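Local coordinates for protein putative NAD(P)H:FMN oxidoreductase (Porphyromonas gingivalis W83, PDB 3GE5) that binds FMN and probably acts as a flavin-dependent oxidoreductase that takes electrons from NAD(P)H, at residues 75-80 with 155-160; 51-56 with 100-105; 109-114 with 118-123; 130-135 with 140-145. One frame throughout, in Å; residues are numbered along the deposited sequence.

Contact 1 of 4, residues 75-80 with 155-160; sequences LVVREE and EIFDIP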
# COMPACT_ATOMS: atom_id res chain seq x y z
N LEU A 75 3.81 6.53 -15.21
CA LEU A 75 4.06 7.63 -16.14
C LEU A 75 4.78 8.76 -15.40
O LEU A 75 4.20 9.43 -14.54
CB LEU A 75 2.75 8.12 -16.76
CG LEU A 75 2.81 9.36 -17.67
CD1 LEU A 75 3.81 9.24 -18.81
CD2 LEU A 75 1.41 9.62 -18.20
N VAL A 76 6.08 8.89 -15.68
CA VAL A 76 6.95 9.85 -14.99
C VAL A 76 6.85 11.19 -15.70
O VAL A 76 6.96 11.24 -16.95
CB VAL A 76 8.42 9.36 -14.97
CG1 VAL A 76 9.27 10.42 -14.35
CG2 VAL A 76 8.54 8.00 -14.23
N VAL A 77 6.61 12.26 -14.93
CA VAL A 77 6.55 13.61 -15.50
C VAL A 77 7.55 14.46 -14.72
O VAL A 77 7.37 14.74 -13.54
CB VAL A 77 5.11 14.19 -15.45
CG1 VAL A 77 5.13 15.65 -15.90
CG2 VAL A 77 4.18 13.32 -16.35
N ARG A 78 8.63 14.86 -15.38
CA ARG A 78 9.63 15.70 -14.73
C ARG A 78 10.20 16.81 -15.62
O ARG A 78 10.80 17.75 -15.09
CB ARG A 78 10.77 14.86 -14.17
CG ARG A 78 11.44 14.04 -15.18
CD ARG A 78 12.68 13.43 -14.62
NE ARG A 78 13.19 12.46 -15.58
CZ ARG A 78 14.37 11.85 -15.47
NH1 ARG A 78 15.16 12.10 -14.43
NH2 ARG A 78 14.72 10.98 -16.41
N GLU A 79 10.04 16.72 -16.94
CA GLU A 79 10.48 17.82 -17.81
C GLU A 79 9.49 18.96 -17.71
O GLU A 79 8.31 18.79 -17.37
CB GLU A 79 10.58 17.37 -19.26
CG GLU A 79 11.63 16.32 -19.47
CD GLU A 79 11.72 15.90 -20.92
OE1 GLU A 79 10.86 16.36 -21.75
OE2 GLU A 79 12.64 15.10 -21.21
N GLU A 80 9.96 20.16 -18.00
CA GLU A 80 9.13 21.33 -17.74
C GLU A 80 7.80 21.34 -18.49
O GLU A 80 6.77 21.71 -17.91
CB GLU A 80 9.91 22.63 -18.03
CG GLU A 80 10.74 23.05 -16.82
CD GLU A 80 9.92 23.04 -15.52
OE1 GLU A 80 9.01 23.89 -15.39
OE2 GLU A 80 10.17 22.16 -14.65
N GLU A 155 -7.11 12.91 -20.64
CA GLU A 155 -7.15 13.68 -21.88
C GLU A 155 -5.76 14.25 -22.24
O GLU A 155 -5.31 14.13 -23.38
CB GLU A 155 -8.22 14.77 -21.77
CG GLU A 155 -8.38 15.61 -22.99
CD GLU A 155 -8.91 14.90 -24.21
OE1 GLU A 155 -9.65 13.91 -24.10
OE2 GLU A 155 -8.60 15.42 -25.31
N ILE A 156 -5.06 14.85 -21.27
CA ILE A 156 -3.79 15.52 -21.55
C ILE A 156 -2.74 14.50 -22.00
O ILE A 156 -2.00 14.75 -22.93
CB ILE A 156 -3.26 16.28 -20.30
CG1 ILE A 156 -4.14 17.47 -20.00
CG2 ILE A 156 -1.79 16.71 -20.50
CD1 ILE A 156 -4.00 18.00 -18.61
N PHE A 157 -2.69 13.35 -21.32
CA PHE A 157 -1.67 12.35 -21.56
C PHE A 157 -2.15 11.19 -22.44
O PHE A 157 -1.48 10.18 -22.53
CB PHE A 157 -1.08 11.88 -20.22
CG PHE A 157 -0.32 12.94 -19.52
CD1 PHE A 157 0.99 13.23 -19.88
CD2 PHE A 157 -0.92 13.75 -18.55
CE1 PHE A 157 1.69 14.24 -19.26
CE2 PHE A 157 -0.24 14.76 -17.92
CZ PHE A 157 1.07 15.04 -18.30
N ASP A 158 -3.25 11.36 -23.16
CA ASP A 158 -3.73 10.35 -24.10
C ASP A 158 -3.80 8.95 -23.45
O ASP A 158 -3.38 7.95 -24.05
CB ASP A 158 -2.81 10.34 -25.32
CG ASP A 158 -2.78 11.66 -26.02
OD1 ASP A 158 -3.86 12.24 -26.25
OD2 ASP A 158 -1.67 12.14 -26.34
N ILE A 159 -4.34 8.89 -22.23
CA ILE A 159 -4.40 7.64 -21.51
C ILE A 159 -5.62 6.84 -22.07
O ILE A 159 -6.73 7.35 -22.10
CB ILE A 159 -4.51 7.84 -19.93
CG1 ILE A 159 -3.38 8.78 -19.43
CG2 ILE A 159 -4.54 6.46 -19.20
CD1 ILE A 159 -3.39 9.16 -17.93
N PRO A 160 -5.40 5.57 -22.52
CA PRO A 160 -6.52 4.76 -23.01
C PRO A 160 -7.66 4.64 -21.99
O PRO A 160 -7.39 4.64 -20.79
CB PRO A 160 -5.89 3.38 -23.24
CG PRO A 160 -4.44 3.61 -23.41
CD PRO A 160 -4.12 4.84 -22.57
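Leu75 and Val77 belong to strand 72-77, the strand at one edge of the chain's own antiparallel sheet in this nitroreductase-family fold. Phe157 meets them from the loop directly after helix 150-156. All three side chains are buried. Leu75 reaches the base of the phenyl group with one methyl. Its CD2 lies 3.9 Å from Phe157 CB and 4.0 Å from Phe157 CG. Val77 takes the far end of the ring, with CG2 3.9 Å from Phe157 CE1 and 4.1 Å from Phe157 CZ. Both methyls approach the ring obliquely. Phe157 CG stands anti to its own carbonyl carbon (chi1 -67°), which carries the ring out toward the strand. Ile156 CG2 sits 3.5 Å above one ring face, offset toward the rim. Leu86 and Arg85 of helix 80-86 also touch Phe157. The backbones of Leu75 and Val77 are hydrogen-bonded to Ile103 and Tyr101 on the next strand. Leu75 and Val76 also pair in parallel with a strand of the second subunit, and Glu196 of that subunit packs on Leu75 and Phe157. Between the two segments the contact is wholly apolar. Two methyls and one ring join the loop to the strand, so the fit rests on shape and on removing these groups from water, not on directional bonds.

Contact 2 of 4, residues 51-56 with 100-105; sequences EKLMAI and IYIITL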
# COMPACT_ATOMS: atom_id res chain seq x y z
N GLU A 51 19.67 7.94 -10.40
CA GLU A 51 19.72 6.64 -9.75
C GLU A 51 18.67 6.53 -8.66
O GLU A 51 18.17 5.43 -8.40
CB GLU A 51 21.12 6.35 -9.19
CG GLU A 51 21.70 7.46 -8.28
CD GLU A 51 22.57 8.56 -9.01
OE1 GLU A 51 22.32 8.94 -10.21
OE2 GLU A 51 23.49 9.08 -8.33
N LYS A 52 18.34 7.66 -8.01
CA LYS A 52 17.31 7.65 -6.98
C LYS A 52 15.90 7.49 -7.61
O LYS A 52 15.07 6.73 -7.10
CB LYS A 52 17.35 8.92 -6.08
CG LYS A 52 18.58 9.02 -5.17
CD LYS A 52 18.52 10.14 -4.15
CE LYS A 52 19.71 10.06 -3.19
NZ LYS A 52 19.68 11.05 -2.08
N LEU A 53 15.64 8.22 -8.70
CA LEU A 53 14.38 8.04 -9.47
C LEU A 53 14.21 6.59 -9.96
O LEU A 53 13.13 6.00 -9.82
CB LEU A 53 14.29 9.02 -10.66
CG LEU A 53 12.98 8.97 -11.43
CD1 LEU A 53 11.76 9.10 -10.50
CD2 LEU A 53 12.95 10.04 -12.57
N MSE A 54 15.29 6.02 -10.51
CA MSE A 54 15.26 4.64 -10.98
C MSE A 54 14.98 3.64 -9.84
O MSE A 54 14.27 2.66 -10.05
CB MSE A 54 16.52 4.27 -11.77
CG MSE A 54 16.71 5.07 -13.05
SE MSE A 54 15.15 5.17 -14.23
CE MSE A 54 14.63 3.28 -14.15
N ALA A 55 15.54 3.86 -8.65
CA ALA A 55 15.26 3.04 -7.46
C ALA A 55 13.82 3.12 -7.04
O ALA A 55 13.21 2.09 -6.62
CB ALA A 55 16.20 3.42 -6.27
N ILE A 56 13.27 4.33 -7.06
CA ILE A 56 11.85 4.51 -6.71
C ILE A 56 10.98 3.65 -7.67
O ILE A 56 10.08 2.94 -7.22
CB ILE A 56 11.44 5.99 -6.73
CG1 ILE A 56 12.09 6.79 -5.58
CG2 ILE A 56 9.90 6.13 -6.61
CD1 ILE A 56 12.02 8.31 -5.79
N ILE A 100 9.14 16.30 -9.41
CA ILE A 100 8.85 15.06 -10.12
C ILE A 100 7.48 14.55 -9.74
O ILE A 100 7.12 14.57 -8.57
CB ILE A 100 9.91 13.96 -9.82
CG1 ILE A 100 11.28 14.44 -10.29
CG2 ILE A 100 9.55 12.63 -10.56
CD1 ILE A 100 12.41 13.44 -10.10
N TYR A 101 6.75 14.09 -10.75
CA TYR A 101 5.49 13.40 -10.52
C TYR A 101 5.54 11.99 -11.12
O TYR A 101 5.97 11.80 -12.25
CB TYR A 101 4.31 14.15 -11.14
CG TYR A 101 4.24 15.60 -10.78
CD1 TYR A 101 3.49 16.03 -9.69
CD2 TYR A 101 4.88 16.57 -11.57
CE1 TYR A 101 3.38 17.38 -9.37
CE2 TYR A 101 4.78 17.92 -11.27
CZ TYR A 101 4.04 18.32 -10.18
OH TYR A 101 3.97 19.67 -9.91
N ILE A 102 5.12 11.00 -10.34
CA ILE A 102 4.93 9.66 -10.87
C ILE A 102 3.42 9.37 -10.87
O ILE A 102 2.80 9.20 -9.78
CB ILE A 102 5.69 8.56 -10.09
CG1 ILE A 102 7.19 8.87 -10.02
CG2 ILE A 102 5.43 7.19 -10.74
CD1 ILE A 102 8.00 7.93 -9.00
N ILE A 103 2.84 9.37 -12.07
CA ILE A 103 1.39 9.12 -12.24
C ILE A 103 1.21 7.63 -12.33
O ILE A 103 1.69 7.00 -13.30
CB ILE A 103 0.81 9.79 -13.50
CG1 ILE A 103 1.24 11.26 -13.59
CG2 ILE A 103 -0.74 9.60 -13.54
CD1 ILE A 103 0.79 12.04 -14.79
N THR A 104 0.54 7.03 -11.35
CA THR A 104 0.32 5.60 -11.36
C THR A 104 -1.03 5.29 -12.00
O THR A 104 -2.08 5.67 -11.48
CB THR A 104 0.41 5.00 -9.96
OG1 THR A 104 1.71 5.32 -9.44
CG2 THR A 104 0.22 3.47 -9.95
N LEU A 105 -0.94 4.60 -13.14
CA LEU A 105 -2.06 4.23 -13.92
C LEU A 105 -2.46 2.80 -13.57
O LEU A 105 -1.59 1.93 -13.42
CB LEU A 105 -1.70 4.24 -15.41
CG LEU A 105 -1.03 5.51 -15.94
CD1 LEU A 105 -0.81 5.43 -17.44
CD2 LEU A 105 -1.90 6.76 -15.56
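Leu53 and Ile56 carry the packing of segment 51-56 on segment 100-105, part of helix 50-62 on strand 100-107 of the central antiparallel sheet. This is helix-on-sheet packing in the core of the nitroreductase-family fold. The short helix and strand axes run nearly parallel, at 18°, and approach to 11.5 Å. Leu53 comes first along the helix. Its CG is anti to the backbone N (chi1 -176°), and this brings CD1 against two isoleucines of the strand. Leu53 CD1 is 4.2 Å from Ile100 CG2 and also 4.2 Å from Ile102 CD1. These two isoleucines alternate with Tyr101, so both face the helix. Leu53 and Ile100 meet at a slant. The second methyl of Leu53, CD2, is turned to Val76 and Arg78. Ile56, one turn after Leu53, points back to the strand and also touches Met131, a selenomethionine. All four touching side chains are buried and apolar. The second isoleucine of the strand thus serves both helix residues, but not equally. Its delta methyl is closer to the second of them: Ile56 CG2 lies 3.5 Å from Ile102 CD1.

Contact 3 of 4, residues 109-114 with 118-123; sequences QRAWKR and DSVDID. With EDO (1,2-ethanediol), chain H; EDO (1,2-ethanediol), chain N.
Asp123 OD2 is gripped by Ser119 OG and by water 1, and both Ser119 and that water meet Trp112. Water 1 donates to Asp123 OD2 at 2.7 Å and accepts from Trp112 N at 3.0 Å. Ser119 OG donates to Asp123 OD2 from above the carboxylate plane. The setting is a small antiparallel two-stranded hairpin, 113-114 with 117-118, that leads into helix 120-137. Lys113 and Asp118 form its non-hydrogen-bonded pair. Beside them, Ser119 N donates to Trp112 O at 2.9 Å, although the N-H...O angle is bent to 141°. Ser119 CB lies at the edge of the Trp112 ring, and that ring also meets His67. Asp118 makes an Asx turn at the helix start. Its CG stands between the backbone N and carbonyl carbon (chi1 68°), and OD1 accepts from Val120 N at 3.0 Å. OD2 of the same carboxylate accepts from water 2. This water appears to bridge to Lys113 NZ, but it lies doubtfully close to that nitrogen. The charged atoms themselves are too far apart for a salt bridge. Nearby, Ala111 CB packs on Val120 CG2 at 3.6 Å. Ile122 and Asp123 touch FMN and belong to its pocket. Arg114 NH1 bonds Cys146 O and Val166 O of the second subunit. Its other nitrogens hold an ethanediol, probably from the crystallisation liquor: Arg114 NE reaches O1 of that molecule at 3.0 Å, and Arg114 NH2 meets O2 in the guanidinium plane, also at 3.0 Å.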
# COMPACT_ATOMS: atom_id res chain seq x y z
N GLN A 109 -8.23 -3.74 -17.62
CA GLN A 109 -8.23 -4.97 -18.41
C GLN A 109 -7.25 -6.03 -17.86
O GLN A 109 -7.34 -7.20 -18.24
CB GLN A 109 -7.89 -4.68 -19.87
CG GLN A 109 -8.91 -3.93 -20.64
CD GLN A 109 -8.41 -3.61 -22.09
OE1 GLN A 109 -7.22 -3.80 -22.47
NE2 GLN A 109 -9.29 -3.09 -22.84
N ARG A 110 -6.29 -5.63 -17.03
CA ARG A 110 -5.27 -6.54 -16.51
C ARG A 110 -5.43 -6.90 -15.05
O ARG A 110 -4.81 -7.87 -14.61
CB ARG A 110 -3.85 -5.98 -16.77
CG ARG A 110 -3.61 -5.81 -18.25
CD ARG A 110 -2.16 -5.67 -18.63
NE ARG A 110 -1.59 -4.45 -18.06
CZ ARG A 110 -0.82 -4.41 -16.98
NH1 ARG A 110 -0.49 -5.55 -16.35
NH2 ARG A 110 -0.36 -3.24 -16.54
N ALA A 111 -6.22 -6.13 -14.30
CA ALA A 111 -6.40 -6.33 -12.88
C ALA A 111 -7.38 -7.47 -12.57
O ALA A 111 -8.39 -7.65 -13.27
CB ALA A 111 -6.91 -5.01 -12.22
N TRP A 112 -7.04 -8.27 -11.54
CA TRP A 112 -7.89 -9.32 -11.04
C TRP A 112 -9.29 -8.83 -10.72
O TRP A 112 -9.45 -7.74 -10.13
CB TRP A 112 -7.22 -9.94 -9.80
CG TRP A 112 -8.01 -11.06 -9.20
CD1 TRP A 112 -8.28 -12.28 -9.76
CD2 TRP A 112 -8.61 -11.08 -7.89
NE1 TRP A 112 -9.05 -13.02 -8.91
CE2 TRP A 112 -9.26 -12.33 -7.75
CE3 TRP A 112 -8.70 -10.15 -6.84
CZ2 TRP A 112 -9.96 -12.68 -6.60
CZ3 TRP A 112 -9.40 -10.51 -5.69
CH2 TRP A 112 -10.01 -11.76 -5.58
N LYS A 113 -10.31 -9.64 -11.07
CA LYS A 113 -11.73 -9.27 -10.83
C LYS A 113 -12.21 -9.82 -9.51
O LYS A 113 -11.88 -10.97 -9.15
CB LYS A 113 -12.65 -9.83 -11.91
CG LYS A 113 -12.21 -9.58 -13.37
CD LYS A 113 -11.95 -8.14 -13.65
CE LYS A 113 -11.78 -7.95 -15.12
NZ LYS A 113 -11.06 -6.67 -15.47
N ARG A 114 -12.99 -9.01 -8.80
CA ARG A 114 -13.74 -9.46 -7.65
C ARG A 114 -15.08 -8.76 -7.62
O ARG A 114 -15.17 -7.53 -7.74
CB ARG A 114 -12.98 -9.20 -6.33
CG ARG A 114 -13.72 -9.71 -5.10
CD ARG A 114 -12.85 -9.69 -3.88
NE ARG A 114 -12.55 -8.32 -3.47
CZ ARG A 114 -11.92 -7.98 -2.34
NH1 ARG A 114 -11.53 -8.90 -1.48
NH2 ARG A 114 -11.71 -6.70 -2.07
N ASP A 118 -12.69 -4.70 -9.54
CA ASP A 118 -11.35 -5.25 -9.73
C ASP A 118 -10.35 -4.68 -8.72
O ASP A 118 -10.69 -3.80 -7.92
CB ASP A 118 -10.87 -5.08 -11.19
CG ASP A 118 -10.61 -3.66 -11.60
OD1 ASP A 118 -10.29 -2.82 -10.75
OD2 ASP A 118 -10.76 -3.35 -12.81
N SER A 119 -9.12 -5.21 -8.79
CA SER A 119 -8.07 -4.84 -7.84
C SER A 119 -7.24 -3.62 -8.26
O SER A 119 -6.17 -3.41 -7.72
CB SER A 119 -7.16 -6.02 -7.56
OG SER A 119 -6.55 -6.44 -8.76
N VAL A 120 -7.69 -2.83 -9.22
CA VAL A 120 -6.89 -1.65 -9.64
C VAL A 120 -6.52 -0.73 -8.46
O VAL A 120 -5.34 -0.42 -8.28
CB VAL A 120 -7.57 -0.82 -10.76
CG1 VAL A 120 -7.07 0.66 -10.73
CG2 VAL A 120 -7.36 -1.47 -12.15
N ASP A 121 -7.50 -0.34 -7.63
CA ASP A 121 -7.20 0.57 -6.50
C ASP A 121 -6.29 -0.10 -5.48
O ASP A 121 -5.39 0.52 -4.93
CB ASP A 121 -8.49 1.13 -5.87
CG ASP A 121 -9.07 2.30 -6.63
OD1 ASP A 121 -8.68 2.54 -7.80
OD2 ASP A 121 -9.93 3.05 -6.08
N ILE A 122 -6.55 -1.38 -5.17
CA ILE A 122 -5.68 -2.11 -4.27
C ILE A 122 -4.24 -2.19 -4.81
O ILE A 122 -3.30 -1.75 -4.14
CB ILE A 122 -6.28 -3.53 -3.99
CG1 ILE A 122 -7.61 -3.40 -3.21
CG2 ILE A 122 -5.30 -4.47 -3.24
CD1 ILE A 122 -8.47 -4.68 -3.27
N ASP A 123 -4.09 -2.77 -6.00
CA ASP A 123 -2.75 -3.10 -6.50
C ASP A 123 -1.92 -1.83 -6.76
O ASP A 123 -0.74 -1.75 -6.37
CB ASP A 123 -2.85 -3.91 -7.79
CG ASP A 123 -3.35 -5.33 -7.59
OD1 ASP A 123 -3.10 -5.93 -6.51
OD2 ASP A 123 -3.92 -5.88 -8.56
C1 EDO H . -13.43 -5.17 -5.78
O1 EDO H . -14.05 -6.20 -4.96
C2 EDO H . -12.13 -4.67 -5.18
O2 EDO H . -12.26 -4.36 -3.79
C1 EDO N . -12.30 6.71 -6.42
O1 EDO N . -12.02 7.72 -7.41
C2 EDO N . -11.09 5.98 -5.87
O2 EDO N . -10.11 5.59 -6.83
O HOH W 1 -4.28 -7.97 -10.28
O HOH W 2 -12.30 -4.77 -14.54

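Contact 4 of 4, residues 130-135 with 140-145; sequences YMMLEA and LGCTWV. With FMN (flavin mononucleotide), chain C.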
# COMPACT_ATOMS: atom_id res chain seq x y z
N TYR A 130 5.05 1.28 -1.92
CA TYR A 130 6.45 0.88 -2.11
C TYR A 130 7.27 2.08 -2.59
O TYR A 130 8.40 2.31 -2.15
CB TYR A 130 6.56 -0.28 -3.11
CG TYR A 130 6.49 -1.65 -2.46
CD1 TYR A 130 5.50 -1.97 -1.57
CD2 TYR A 130 7.43 -2.63 -2.78
CE1 TYR A 130 5.48 -3.21 -0.94
CE2 TYR A 130 7.40 -3.89 -2.19
CZ TYR A 130 6.44 -4.16 -1.26
OH TYR A 130 6.41 -5.39 -0.66
N MSE A 131 6.72 2.82 -3.53
CA MSE A 131 7.47 3.94 -4.14
C MSE A 131 7.65 5.10 -3.13
O MSE A 131 8.73 5.73 -3.03
CB MSE A 131 6.83 4.43 -5.46
CG MSE A 131 6.96 3.42 -6.59
SE MSE A 131 6.45 4.06 -8.31
CE MSE A 131 4.53 4.27 -8.02
N MSE A 132 6.59 5.40 -2.40
CA MSE A 132 6.63 6.41 -1.31
C MSE A 132 7.71 6.04 -0.29
O MSE A 132 8.54 6.88 0.12
CB MSE A 132 5.26 6.48 -0.61
CG MSE A 132 5.22 7.39 0.58
SE MSE A 132 3.49 7.50 1.41
CE MSE A 132 3.39 5.69 2.12
N LEU A 133 7.69 4.80 0.17
CA LEU A 133 8.69 4.31 1.14
C LEU A 133 10.11 4.31 0.57
O LEU A 133 11.07 4.74 1.25
CB LEU A 133 8.26 2.92 1.63
CG LEU A 133 6.95 2.88 2.42
CD1 LEU A 133 6.57 1.40 2.76
CD2 LEU A 133 7.03 3.73 3.70
N GLU A 134 10.24 3.91 -0.69
CA GLU A 134 11.55 3.96 -1.31
C GLU A 134 12.11 5.39 -1.39
O GLU A 134 13.30 5.61 -1.07
CB GLU A 134 11.49 3.33 -2.70
CG GLU A 134 12.87 3.25 -3.40
CD GLU A 134 13.86 2.27 -2.68
OE1 GLU A 134 13.41 1.42 -1.89
OE2 GLU A 134 15.11 2.34 -2.95
N ALA A 135 11.28 6.34 -1.80
CA ALA A 135 11.67 7.77 -1.85
C ALA A 135 12.14 8.24 -0.45
O ALA A 135 13.22 8.86 -0.32
CB ALA A 135 10.51 8.65 -2.38
N LEU A 140 14.39 11.61 0.15
CA LEU A 140 13.50 12.50 -0.56
C LEU A 140 12.22 12.70 0.22
O LEU A 140 11.84 11.86 1.02
CB LEU A 140 13.18 11.93 -1.95
CG LEU A 140 14.42 11.82 -2.88
CD1 LEU A 140 14.19 10.86 -4.08
CD2 LEU A 140 14.85 13.20 -3.33
N GLY A 141 11.52 13.78 -0.08
CA GLY A 141 10.19 14.05 0.46
C GLY A 141 9.15 13.79 -0.61
O GLY A 141 9.42 13.95 -1.81
N CYS A 142 7.96 13.40 -0.20
CA CYS A 142 6.91 13.23 -1.14
C CYS A 142 5.55 13.38 -0.49
O CYS A 142 5.42 13.36 0.73
CB CYS A 142 7.09 11.88 -1.87
SG CYS A 142 6.99 10.45 -0.84
N THR A 143 4.54 13.55 -1.35
CA THR A 143 3.14 13.45 -0.96
C THR A 143 2.38 12.63 -1.99
O THR A 143 2.57 12.79 -3.18
CB THR A 143 2.47 14.88 -0.79
OG1 THR A 143 3.14 15.58 0.25
CG2 THR A 143 0.98 14.79 -0.47
N TRP A 144 1.59 11.70 -1.48
CA TRP A 144 0.63 10.94 -2.28
C TRP A 144 -0.53 11.83 -2.61
O TRP A 144 -1.11 12.45 -1.71
CB TRP A 144 0.15 9.78 -1.44
CG TRP A 144 -0.68 8.71 -2.09
CD1 TRP A 144 -1.75 8.87 -2.96
CD2 TRP A 144 -0.55 7.32 -1.85
NE1 TRP A 144 -2.26 7.62 -3.29
CE2 TRP A 144 -1.55 6.66 -2.62
CE3 TRP A 144 0.33 6.55 -1.08
CZ2 TRP A 144 -1.67 5.27 -2.64
CZ3 TRP A 144 0.17 5.14 -1.09
CH2 TRP A 144 -0.82 4.54 -1.89
N VAL A 145 -0.88 11.91 -3.89
CA VAL A 145 -1.96 12.81 -4.39
C VAL A 145 -3.08 12.03 -5.10
O VAL A 145 -2.85 11.30 -6.07
CB VAL A 145 -1.42 13.90 -5.37
CG1 VAL A 145 -2.55 14.79 -5.83
CG2 VAL A 145 -0.27 14.71 -4.66
N1 FMN C . -2.26 15.41 0.53
C2 FMN C . -2.52 16.46 -0.30
O2 FMN C . -2.09 17.59 -0.04
N3 FMN C . -3.27 16.30 -1.46
C4 FMN C . -3.81 15.07 -1.82
O4 FMN C . -4.52 14.94 -2.86
C4A FMN C . -3.55 14.00 -0.97
N5 FMN C . -4.10 12.77 -1.28
C5A FMN C . -3.75 11.68 -0.55
C6 FMN C . -4.24 10.43 -0.96
C7 FMN C . -3.87 9.30 -0.24
C7M FMN C . -4.38 7.95 -0.63
C8 FMN C . -3.00 9.41 0.85
C8M FMN C . -2.58 8.20 1.61
C9 FMN C . -2.56 10.64 1.27
C9A FMN C . -2.91 11.80 0.58
N10 FMN C . -2.46 13.07 0.98
C10 FMN C . -2.76 14.16 0.19
C1' FMN C . -1.44 13.22 2.09
C2' FMN C . -2.19 13.10 3.41
O2' FMN C . -2.76 14.36 3.74
C3' FMN C . -1.28 12.61 4.54
O3' FMN C . -0.68 11.36 4.17
C4' FMN C . -1.99 12.49 5.90
O4' FMN C . -2.46 13.75 6.38
C5' FMN C . -1.10 11.88 6.99
O5' FMN C . 0.02 12.71 7.17
P FMN C . 1.47 12.12 7.10
O1P FMN C . 1.61 11.59 5.68
O2P FMN C . 1.63 11.01 8.12
O3P FMN C . 2.40 13.30 7.25
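Ala135 and Leu140 form the tight end of this contact, where helix 120-137 turns back into strand 141-145. The pair makes an antiparallel helix-to-strand connection in the core of the FMN-binding fold. Leu140 N donates to Ala135 O at 3.0 Å, from above the carbonyl plane. The CA atoms of these two residues are 5.2 Å apart. Further along, the contact is made mostly by side chains, and the Met132 and Cys142 CA atoms stand 6.8 Å apart. Ala135 CB and CG of selenomethionine Met132 both pack on Cys142, with Met132 CG 3.8 Å from Cys142 SG. At the far end, Met132 SE sits at the edge of the Trp144 indole, 4.1 Å from Trp144 CE3. The Met132 side chain stays extended through chi2 (179°) to reach it. This end is not open to solvent, since every touching residue is buried. The FMN methyl C7M lies over one face of the indole, 3.4 Å above its plane and offset toward the rim. Thr143 CG2 is 3.4 Å from FMN N1. Met132 selenium on the helix and Cys142 sulfur on the strand make up much of the apolar contact. Selenium meets the indole edge while the flavin methyl uses a face, so the core packing extends directly to the cofactor.

Contacts 1, 2 and 4 all reach the same antiparallel sheet. The centres of contacts 1 and 2 are about 13 Å apart, and their strands are neighbours in it. The centres of contacts 2 and 4 are about 9 Å apart, and the two touch where helix 50-62 packs on helix 120-137. Contact 3 is the outlier, its centre about 22 Å from each of the others, but it shares helix 120-137 with contact 4. These two touch different FMN molecules: Trp144 touches one, and its side chain lies about 13 Å from another. Contact 1 is away from the annotated sites, and the side chain of Ile102 in contact 2 is about 14 Å from an FMN. All four touch the second subunit.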